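Local coordinates for protein nicotinamide-nucleotide adenylyltransferase NadR family / Ribosylnicotinamide kinase (Lactococcus lactis subsp. cremoris, PDB 6GYE) that binds nicotinamide riboside and probably phosphorylates it and adenylylates the resulting mononucleotide on the way to NAD+, at residues A[193-197]-A[257-261]; A[294-298]-A[365-369]; A[341-346]-A[357-362]. All coordinates share one frame; numbering follows the deposited sequence. Where two conformers were deposited one is given.

Interaction 1. Residues A[193-197]-A[257-261]; sequences KTTLV and FLDTD. With NNR (Nicotinamide riboside), chain I; SO4 (sulfate ion), chain F.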
loop_
_atom_site.group_PDB
_atom_site.type_symbol
_atom_site.label_atom_id
_atom_site.label_comp_id
_atom_site.label_asym_id
_atom_site.label_seq_id
_atom_site.Cartn_x
_atom_site.Cartn_y
_atom_site.Cartn_z
ATOM N N LYS A 193 -17.796 -10.321 16.667
ATOM C CA LYS A 193 -16.816 -9.794 15.718
ATOM C C LYS A 193 -15.513 -10.558 15.803
ATOM O O LYS A 193 -14.955 -10.976 14.786
ATOM C CB LYS A 193 -16.529 -8.305 15.964
ATOM C CG LYS A 193 -17.644 -7.358 15.651
ATOM C CD LYS A 193 -17.798 -6.183 16.646
ATOM C CE LYS A 193 -16.535 -5.485 17.128
ATOM N NZ LYS A 193 -15.497 -6.262 17.892
ATOM N N THR A 194 -15.009 -10.746 17.018
ATOM C CA THR A 194 -13.664 -11.287 17.161
ATOM C C THR A 194 -13.614 -12.725 16.672
ATOM O O THR A 194 -12.702 -13.099 15.925
ATOM C CB THR A 194 -13.194 -11.163 18.624
ATOM O OG1 THR A 194 -13.129 -9.775 18.977
ATOM C CG2 THR A 194 -11.804 -11.762 18.819
ATOM N N THR A 195 -14.613 -13.532 17.034
ATOM C CA THR A 195 -14.670 -14.888 16.509
ATOM C C THR A 195 -14.772 -14.874 14.983
ATOM O O THR A 195 -14.105 -15.665 14.307
ATOM C CB THR A 195 -15.840 -15.637 17.149
ATOM O OG1 THR A 195 -15.574 -15.785 18.538
ATOM C CG2 THR A 195 -15.988 -17.024 16.579
ATOM N N LEU A 196 -15.561 -13.948 14.415
ATOM C CA LEU A 196 -15.711 -13.902 12.962
ATOM C C LEU A 196 -14.400 -13.535 12.270
ATOM O O LEU A 196 -13.980 -14.204 11.316
ATOM C CB LEU A 196 -16.813 -12.913 12.573
ATOM C CG LEU A 196 -17.083 -12.833 11.065
ATOM C CD1 LEU A 196 -17.569 -14.168 10.551
ATOM C CD2 LEU A 196 -18.067 -11.732 10.716
ATOM N N VAL A 197 -13.751 -12.463 12.741
ATOM C CA VAL A 197 -12.487 -11.980 12.178
ATOM C C VAL A 197 -11.452 -13.098 12.126
ATOM O O VAL A 197 -10.813 -13.335 11.094
ATOM C CB VAL A 197 -11.959 -10.792 13.010
ATOM C CG1 VAL A 197 -10.507 -10.474 12.642
ATOM C CG2 VAL A 197 -12.840 -9.565 12.834
ATOM N N PHE A 257 -7.445 -8.689 7.506
ATOM C CA PHE A 257 -8.729 -8.513 8.172
ATOM C C PHE A 257 -8.548 -7.609 9.381
ATOM O O PHE A 257 -7.621 -7.802 10.172
ATOM C CB PHE A 257 -9.329 -9.855 8.585
ATOM C CG PHE A 257 -9.767 -10.694 7.422
ATOM C CD1 PHE A 257 -8.854 -11.497 6.733
ATOM C CD2 PHE A 257 -11.087 -10.673 7.006
ATOM C CE1 PHE A 257 -9.250 -12.268 5.638
ATOM C CE2 PHE A 257 -11.506 -11.452 5.914
ATOM C CZ PHE A 257 -10.577 -12.251 5.228
ATOM N N LEU A 258 -9.407 -6.603 9.497
ATOM C CA LEU A 258 -9.301 -5.606 10.553
ATOM C C LEU A 258 -10.511 -5.691 11.474
ATOM O O LEU A 258 -11.653 -5.642 11.008
ATOM C CB LEU A 258 -9.185 -4.200 9.957
ATOM C CG LEU A 258 -8.003 -3.974 9.013
ATOM C CD1 LEU A 258 -7.978 -2.501 8.593
ATOM C CD2 LEU A 258 -6.657 -4.398 9.668
ATOM N N ASP A 259 -10.255 -5.766 12.783
ATOM C CA ASP A 259 -11.310 -5.805 13.798
ATOM C C ASP A 259 -11.592 -4.369 14.239
ATOM O O ASP A 259 -10.960 -3.838 15.168
ATOM C CB ASP A 259 -10.897 -6.687 14.974
ATOM C CG ASP A 259 -12.085 -7.082 15.855
ATOM O OD1 ASP A 259 -13.173 -6.494 15.669
ATOM O OD2 ASP A 259 -11.945 -7.994 16.705
ATOM N N THR A 260 -12.553 -3.737 13.554
ATOM C CA THR A 260 -13.006 -2.355 13.767
ATOM C C THR A 260 -11.962 -1.319 13.353
ATOM O O THR A 260 -10.820 -1.655 13.020
ATOM C CB THR A 260 -13.450 -2.089 15.229
ATOM O OG1 THR A 260 -12.319 -1.908 16.080
ATOM C CG2 THR A 260 -14.301 -3.209 15.772
ATOM N N ASP A 261 -12.359 -0.054 13.359
ATOM C CA ASP A 261 -11.556 1.031 12.804
ATOM C C ASP A 261 -12.002 2.342 13.463
ATOM O O ASP A 261 -12.756 2.324 14.441
ATOM C CB ASP A 261 -11.739 1.087 11.287
ATOM C CG ASP A 261 -13.062 1.706 10.912
ATOM O OD1 ASP A 261 -14.063 1.480 11.637
ATOM O OD2 ASP A 261 -13.090 2.463 9.929
HETATM O O2R NNR I . -0.192 1.697 7.457
HETATM C C2R NNR I . -0.989 2.007 6.306
HETATM C C3R NNR I . -0.299 2.978 5.355
HETATM O O3R NNR I . 0.994 3.385 5.820
HETATM C C4R NNR I . -1.213 4.189 5.253
HETATM C C5R NNR I . -1.663 4.422 3.818
HETATM O O5R NNR I . -2.555 5.542 3.774
HETATM O O4R NNR I . -2.353 3.953 6.084
HETATM C C1R NNR I . -2.279 2.685 6.740
HETATM N N1 NNR I . -3.425 1.859 6.353
HETATM C C2 NNR I . -4.463 1.735 7.191
HETATM C C6 NNR I . -3.420 1.238 5.166
HETATM C C5 NNR I . -4.495 0.448 4.773
HETATM C C4 NNR I . -5.582 0.304 5.622
HETATM C C3 NNR I . -5.563 0.958 6.847
HETATM C C7 NNR I . -6.719 0.826 7.792
HETATM O O7 NNR I . -6.540 1.008 8.985
HETATM N N7 NNR I . -7.917 0.511 7.301
HETATM S S SO4 F . -17.279 -9.172 20.001
HETATM O O1 SO4 F . -17.645 -10.508 20.484
HETATM O O2 SO4 F . -17.183 -8.221 21.101
HETATM O O3 SO4 F . -15.967 -9.171 19.367
HETATM O O4 SO4 F . -18.325 -8.761 19.078
#
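D259 reaches helix 193-203 with CG anti to the backbone N (chi1 -164°), while T194 holds OG1 beside its own backbone N (chi1 -63°), turned to the same carboxylate. The K193 chain, bent at its last three torsions, curls back to bring its ammonium across the carboxylate at about a right angle. K193 and T194 fit the end of a Walker A motif, at the start of helix 193-203, and D259 closes strand 255-259, an outermost strand of the parallel sheet, so the contact joins P-loop and sheet as in P-loop kinases. The two carboxylate oxygens divide the work. OD1 of D259 takes the salt bridge from K193 NZ at 3.2 Å, met on the syn side and 20° out of the carboxylate plane; OD2 of D259 lies 3.1 Å from T194 OG1, whose one proton also has a sulfate oxygen within reach. That anion, probably from the crystallisation liquor, sits where a nucleotide phosphate would be expected, gripped by backbone amides that include K193 N (2.9 Å to O4 of the sulfate). S190, T191 and G192 add their amides. One turn further along the helix, V197 lays CG2 against the D259 carboxylate carbon, and its CG1 meets F257 CB. L258 touches nicotinamide riboside with CD1, 3.3 Å from its N7. Beside the lysine the packing is tight: K193 CE stands 3.5 Å from T260 CG2.

Interaction 2. Residues A[294-298]-A[365-369]; sequences MDLIL and AVHEY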
loop_
_atom_site.group_PDB
_atom_site.type_symbol
_atom_site.label_atom_id
_atom_site.label_comp_id
_atom_site.label_asym_id
_atom_site.label_seq_id
_atom_site.Cartn_x
_atom_site.Cartn_y
_atom_site.Cartn_z
ATOM N N MET A 294 -10.305 0.679 2.584
ATOM C CA MET A 294 -11.110 -0.516 2.797
ATOM C C MET A 294 -11.701 -0.993 1.482
ATOM O O MET A 294 -12.230 -0.193 0.703
ATOM C CB MET A 294 -12.216 -0.253 3.819
ATOM C CG MET A 294 -11.644 -0.037 5.215
ATOM S SD MET A 294 -12.868 0.457 6.420
ATOM C CE MET A 294 -13.241 2.119 5.883
ATOM N N ASP A 295 -11.607 -2.296 1.235
ATOM C CA ASP A 295 -12.207 -2.876 0.044
ATOM C C ASP A 295 -13.552 -3.502 0.338
ATOM O O ASP A 295 -14.431 -3.498 -0.524
ATOM C CB ASP A 295 -11.278 -3.937 -0.573
ATOM C CG ASP A 295 -9.944 -3.362 -1.001
ATOM O OD1 ASP A 295 -9.882 -2.694 -2.057
ATOM O OD2 ASP A 295 -8.949 -3.549 -0.268
ATOM N N LEU A 296 -13.737 -3.995 1.555
ATOM C CA LEU A 296 -14.962 -4.674 1.944
ATOM C C LEU A 296 -15.195 -4.379 3.413
ATOM O O LEU A 296 -14.267 -4.514 4.212
ATOM C CB LEU A 296 -14.855 -6.186 1.721
ATOM C CG LEU A 296 -16.000 -6.976 2.355
ATOM C CD1 LEU A 296 -17.322 -6.595 1.672
ATOM C CD2 LEU A 296 -15.751 -8.484 2.297
ATOM N N ILE A 297 -16.418 -3.977 3.754
ATOM C CA ILE A 297 -16.817 -3.669 5.120
ATOM C C ILE A 297 -17.944 -4.622 5.509
ATOM O O ILE A 297 -19.051 -4.550 4.959
ATOM C CB ILE A 297 -17.253 -2.204 5.258
ATOM C CG1 ILE A 297 -16.071 -1.275 4.954
ATOM C CG2 ILE A 297 -17.808 -1.925 6.660
ATOM C CD1 ILE A 297 -16.487 0.178 4.664
ATOM N N LEU A 298 -17.672 -5.503 6.461
ATOM C CA LEU A 298 -18.651 -6.463 6.960
ATOM C C LEU A 298 -19.293 -5.917 8.231
ATOM O O LEU A 298 -18.602 -5.693 9.228
ATOM C CB LEU A 298 -17.983 -7.809 7.251
ATOM C CG LEU A 298 -17.455 -8.524 6.009
ATOM C CD1 LEU A 298 -16.624 -9.717 6.376
ATOM C CD2 LEU A 298 -18.597 -8.949 5.112
ATOM N N ALA A 365 -18.723 -13.269 0.788
ATOM C CA ALA A 365 -18.483 -11.871 0.462
ATOM C C ALA A 365 -16.994 -11.625 0.279
ATOM O O ALA A 365 -16.591 -10.897 -0.634
ATOM C CB ALA A 365 -19.072 -10.951 1.533
ATOM N N VAL A 366 -16.159 -12.270 1.100
ATOM C CA VAL A 366 -14.710 -12.190 0.904
ATOM C C VAL A 366 -14.337 -12.681 -0.488
ATOM O O VAL A 366 -13.568 -12.034 -1.214
ATOM C CB VAL A 366 -13.970 -12.975 2.001
ATOM C CG1 VAL A 366 -12.474 -13.088 1.683
ATOM C CG2 VAL A 366 -14.150 -12.271 3.358
ATOM N N HIS A 367 -14.909 -13.813 -0.895
ATOM C CA HIS A 367 -14.653 -14.346 -2.230
ATOM C C HIS A 367 -15.022 -13.341 -3.322
ATOM O O HIS A 367 -14.210 -13.054 -4.206
ATOM C CB HIS A 367 -15.421 -15.650 -2.447
ATOM C CG HIS A 367 -15.347 -16.131 -3.858
ATOM N ND1 HIS A 367 -14.166 -16.547 -4.436
ATOM C CD2 HIS A 367 -16.285 -16.190 -4.832
ATOM C CE1 HIS A 367 -14.385 -16.861 -5.700
ATOM N NE2 HIS A 367 -15.663 -16.658 -5.963
ATOM N N GLU A 368 -16.234 -12.778 -3.262
ATOM C CA GLU A 368 -16.659 -11.853 -4.310
ATOM C C GLU A 368 -15.809 -10.582 -4.352
ATOM O O GLU A 368 -15.599 -10.025 -5.428
ATOM C CB GLU A 368 -18.134 -11.484 -4.145
ATOM C CG GLU A 368 -19.110 -12.650 -4.194
ATOM C CD GLU A 368 -19.173 -13.328 -5.572
ATOM O OE1 GLU A 368 -18.890 -12.660 -6.598
ATOM O OE2 GLU A 368 -19.521 -14.530 -5.632
ATOM N N TYR A 369 -15.306 -10.104 -3.216
ATOM C CA TYR A 369 -14.630 -8.809 -3.217
ATOM C C TYR A 369 -13.115 -8.907 -3.347
ATOM O O TYR A 369 -12.475 -7.892 -3.627
ATOM C CB TYR A 369 -14.958 -8.022 -1.940
ATOM C CG TYR A 369 -16.283 -7.293 -1.960
ATOM C CD1 TYR A 369 -17.490 -7.976 -1.798
ATOM C CD2 TYR A 369 -16.326 -5.911 -2.115
ATOM C CE1 TYR A 369 -18.706 -7.297 -1.814
ATOM C CE2 TYR A 369 -17.535 -5.224 -2.135
ATOM C CZ TYR A 369 -18.722 -5.913 -1.985
ATOM O OH TYR A 369 -19.913 -5.206 -2.005
#
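Helix 358-370 packs on the parallel sheet of the P-loop domain, and here its second half runs against strand 296-300, a central strand of that sheet. The segment axes approach to 9.7 Å and are nearly antiparallel, at 168°. L296 carries most of the contact. Its CG stands anti to the backbone N (chi1 169°), which carries the isobutyl end out from the strand and spreads its two methyls over different parts of the helix. CD1 of L296 lands on the phenol of Y369, 3.6 Å from the ring centroid and only 7° off the ring normal, a CH-pi contact almost exactly over the middle of one face. The other methyl, CD2, meets two residues of the preceding turn, 4.2 Å from A365 CB and equally close to V366 CG2. Two residues on, L298 does not start out toward the helix, but its CD2 comes nearer and meets A365 CB at 4.1 Å; the small alanine probably leaves room for both leucines. Just before the strand the carbonyl oxygen of D295 approaches the Y369 ring obliquely, 3.5 Å from CD2 of Y369. The polar ends find partners outside the two segments: D295 OD2 accepts a hydrogen bond from V182 N of the adjoining strand, and Y369 OH has a weak one with D338 O. A helix packed through apolar side chains on a parallel sheet is characteristic of the alpha/beta layering of P-loop folds.

Interaction 3. Residues A[341-346]-A[357-362]; sequences VILDDE and TRYHHA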
loop_
_atom_site.group_PDB
_atom_site.type_symbol
_atom_site.label_atom_id
_atom_site.label_comp_id
_atom_site.label_asym_id
_atom_site.label_seq_id
_atom_site.Cartn_x
_atom_site.Cartn_y
_atom_site.Cartn_z
ATOM N N VAL A 341 -21.426 -4.924 3.305
ATOM C CA VAL A 341 -22.267 -6.109 3.306
ATOM C C VAL A 341 -22.733 -6.329 4.737
ATOM O O VAL A 341 -21.911 -6.400 5.659
ATOM C CB VAL A 341 -21.513 -7.341 2.779
ATOM C CG1 VAL A 341 -22.354 -8.598 2.971
ATOM C CG2 VAL A 341 -21.118 -7.135 1.306
ATOM N N ILE A 342 -24.044 -6.415 4.926
ATOM C CA ILE A 342 -24.644 -6.596 6.237
ATOM C C ILE A 342 -24.898 -8.083 6.455
ATOM O O ILE A 342 -25.542 -8.738 5.623
ATOM C CB ILE A 342 -25.944 -5.790 6.348
ATOM C CG1 ILE A 342 -25.630 -4.315 6.144
ATOM C CG2 ILE A 342 -26.604 -6.045 7.689
ATOM C CD1 ILE A 342 -26.793 -3.420 6.414
ATOM N N LEU A 343 -24.386 -8.623 7.562
ATOM C CA LEU A 343 -24.482 -10.061 7.833
ATOM C C LEU A 343 -25.743 -10.370 8.644
ATOM O O LEU A 343 -25.709 -10.733 9.819
ATOM C CB LEU A 343 -23.223 -10.541 8.535
ATOM C CG LEU A 343 -21.936 -10.290 7.743
ATOM C CD1 LEU A 343 -20.730 -10.579 8.604
ATOM C CD2 LEU A 343 -21.923 -11.159 6.483
ATOM N N ASP A 344 -26.877 -10.291 7.954
ATOM C CA ASP A 344 -28.185 -10.500 8.575
ATOM C C ASP A 344 -28.724 -11.895 8.244
ATOM O O ASP A 344 -29.641 -12.082 7.444
ATOM C CB ASP A 344 -29.146 -9.397 8.136
ATOM C CG ASP A 344 -29.247 -9.275 6.620
ATOM O OD1 ASP A 344 -28.573 -10.052 5.894
ATOM O OD2 ASP A 344 -29.981 -8.380 6.154
ATOM N N ASP A 345 -28.110 -12.896 8.871
ATOM C CA ASP A 345 -28.503 -14.286 8.664
ATOM C C ASP A 345 -28.929 -14.912 9.987
ATOM O O ASP A 345 -29.243 -14.192 10.942
ATOM C CB ASP A 345 -27.353 -15.061 8.028
ATOM C CG ASP A 345 -26.906 -14.441 6.730
ATOM O OD1 ASP A 345 -27.547 -14.722 5.693
ATOM O OD2 ASP A 345 -25.955 -13.629 6.756
ATOM N N GLU A 346 -28.948 -16.244 10.052
ATOM C CA GLU A 346 -29.250 -16.951 11.299
ATOM C C GLU A 346 -30.545 -16.498 11.978
ATOM O O GLU A 346 -31.514 -17.255 12.044
ATOM C CB GLU A 346 -28.066 -16.807 12.262
ATOM C CG GLU A 346 -26.725 -17.148 11.613
ATOM C CD GLU A 346 -25.557 -17.110 12.583
ATOM O OE1 GLU A 346 -25.776 -16.846 13.787
ATOM O OE2 GLU A 346 -24.419 -17.363 12.138
ATOM N N THR A 357 -25.099 -19.672 7.525
ATOM C CA THR A 357 -24.647 -19.019 8.736
ATOM C C THR A 357 -24.039 -17.668 8.378
ATOM O O THR A 357 -23.736 -17.381 7.214
ATOM C CB THR A 357 -23.569 -19.843 9.477
ATOM O OG1 THR A 357 -22.339 -19.797 8.734
ATOM C CG2 THR A 357 -23.989 -21.313 9.677
ATOM N N ARG A 358 -23.851 -16.850 9.415
ATOM C CA ARG A 358 -23.124 -15.596 9.277
ATOM C C ARG A 358 -21.769 -15.820 8.617
ATOM O O ARG A 358 -21.372 -15.070 7.713
ATOM C CB ARG A 358 -22.957 -14.966 10.664
ATOM C CG ARG A 358 -22.910 -13.450 10.691
ATOM C CD ARG A 358 -23.724 -12.861 11.863
ATOM N NE ARG A 358 -25.151 -13.186 11.795
ATOM C CZ ARG A 358 -26.113 -12.475 12.380
ATOM N NH1 ARG A 358 -25.812 -11.381 13.070
ATOM N NH2 ARG A 358 -27.380 -12.856 12.267
ATOM N N TYR A 359 -21.052 -16.863 9.049
ATOM C CA TYR A 359 -19.726 -17.141 8.505
ATOM C C TYR A 359 -19.790 -17.490 7.015
ATOM O O TYR A 359 -18.961 -17.017 6.221
ATOM C CB TYR A 359 -19.046 -18.258 9.307
ATOM C CG TYR A 359 -17.757 -18.688 8.663
ATOM C CD1 TYR A 359 -16.570 -18.008 8.902
ATOM C CD2 TYR A 359 -17.741 -19.748 7.766
ATOM C CE1 TYR A 359 -15.394 -18.387 8.271
ATOM C CE2 TYR A 359 -16.603 -20.119 7.127
ATOM C CZ TYR A 359 -15.429 -19.449 7.375
ATOM O OH TYR A 359 -14.304 -19.871 6.718
ATOM N N HIS A 360 -20.759 -18.328 6.613
ATOM C CA HIS A 360 -20.925 -18.620 5.190
ATOM C C HIS A 360 -21.124 -17.345 4.388
ATOM O O HIS A 360 -20.493 -17.153 3.339
ATOM C CB HIS A 360 -22.106 -19.564 4.953
ATOM C CG HIS A 360 -21.833 -20.975 5.343
ATOM N ND1 HIS A 360 -21.640 -21.359 6.656
ATOM C CD2 HIS A 360 -21.725 -22.102 4.600
ATOM C CE1 HIS A 360 -21.416 -22.662 6.703
ATOM N NE2 HIS A 360 -21.468 -23.137 5.470
ATOM N N HIS A 361 -21.990 -16.452 4.882
ATOM C CA HIS A 361 -22.246 -15.200 4.173
ATOM C C HIS A 361 -20.969 -14.385 4.017
ATOM O O HIS A 361 -20.657 -13.904 2.923
ATOM C CB HIS A 361 -23.308 -14.389 4.917
ATOM C CG HIS A 361 -23.841 -13.228 4.133
ATOM N ND1 HIS A 361 -24.925 -12.478 4.550
ATOM C CD2 HIS A 361 -23.457 -12.703 2.944
ATOM C CE1 HIS A 361 -25.173 -11.537 3.658
ATOM N NE2 HIS A 361 -24.301 -11.654 2.671
ATOM N N ALA A 362 -20.212 -14.228 5.106
ATOM C CA ALA A 362 -19.030 -13.373 5.091
ATOM C C ALA A 362 -17.923 -13.945 4.207
ATOM O O ALA A 362 -17.271 -13.200 3.470
ATOM C CB ALA A 362 -18.517 -13.163 6.520
HETATM O O HOH W 1 -21.207 -17.793 12.010
#
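R358 leaves the first turn of helix 358-370 and runs from E346 back along the loop to the carbonyls of L343 and D345. Its CB lies 3.2 Å from OE2 of E346, the same oxygen that takes the backbone bond from R358 N at 2.8 Å, met on the anti side of the carboxylate. CG rests on L343 CB, and CD lies near L343 O. There the guanidinium spreads out with that carbonyl oxygen over its face, above the centre, 3.1 Å from CZ of R358; no N-H is aimed at it. At the edge, NH2 of R358 makes a weak hydrogen bond to D345 O. This arginine has a second deposited conformer, and D345 and E346 are poorly ordered, so this end of the contact is probably mobile.

One turn on, H361 is turned toward the loop with CG anti to its backbone N (chi1 -168°). ND1 of H361 donates to the syn lone pair of D345 OD2 at 2.7 Å, the oxygen lying in the ring plane and the carboxylate turned 81° against it. L343 CD2 covers one face of the imidazole, offset toward the rim, and V341 CG1 meets NE2 of H361 at 3.6 Å. A leucine at H361 would probably leave the D345 carboxylate without its ring donor, free to turn away from the helix. L343 also packs on A362 and reaches L196 of helix 193-203, so the L343 side chain, just past edge strand 340-342, lies between the starts of helices 193-203 and 358-370.

All three contacts belong to one parallel sheet and the helices packed on it. Interactions 1 and 2 are buried, while interaction 3 lies at the surface. Interactions 2 and 3 share helix 358-370, its later part on a central strand and its start on the loop after the neighbouring edge strand; I297 O and V341 N probably bond the two strands. The chemistry follows place: charged and anion-binding at the P-loop, chiefly apolar with a CH-pi contact in interaction 2, and mixed in interaction 3, where polar loop groups meet the helix start. Side chains join them, F257 meeting V366 between interactions 1 and 2, L298 meeting A362 between 2 and 3.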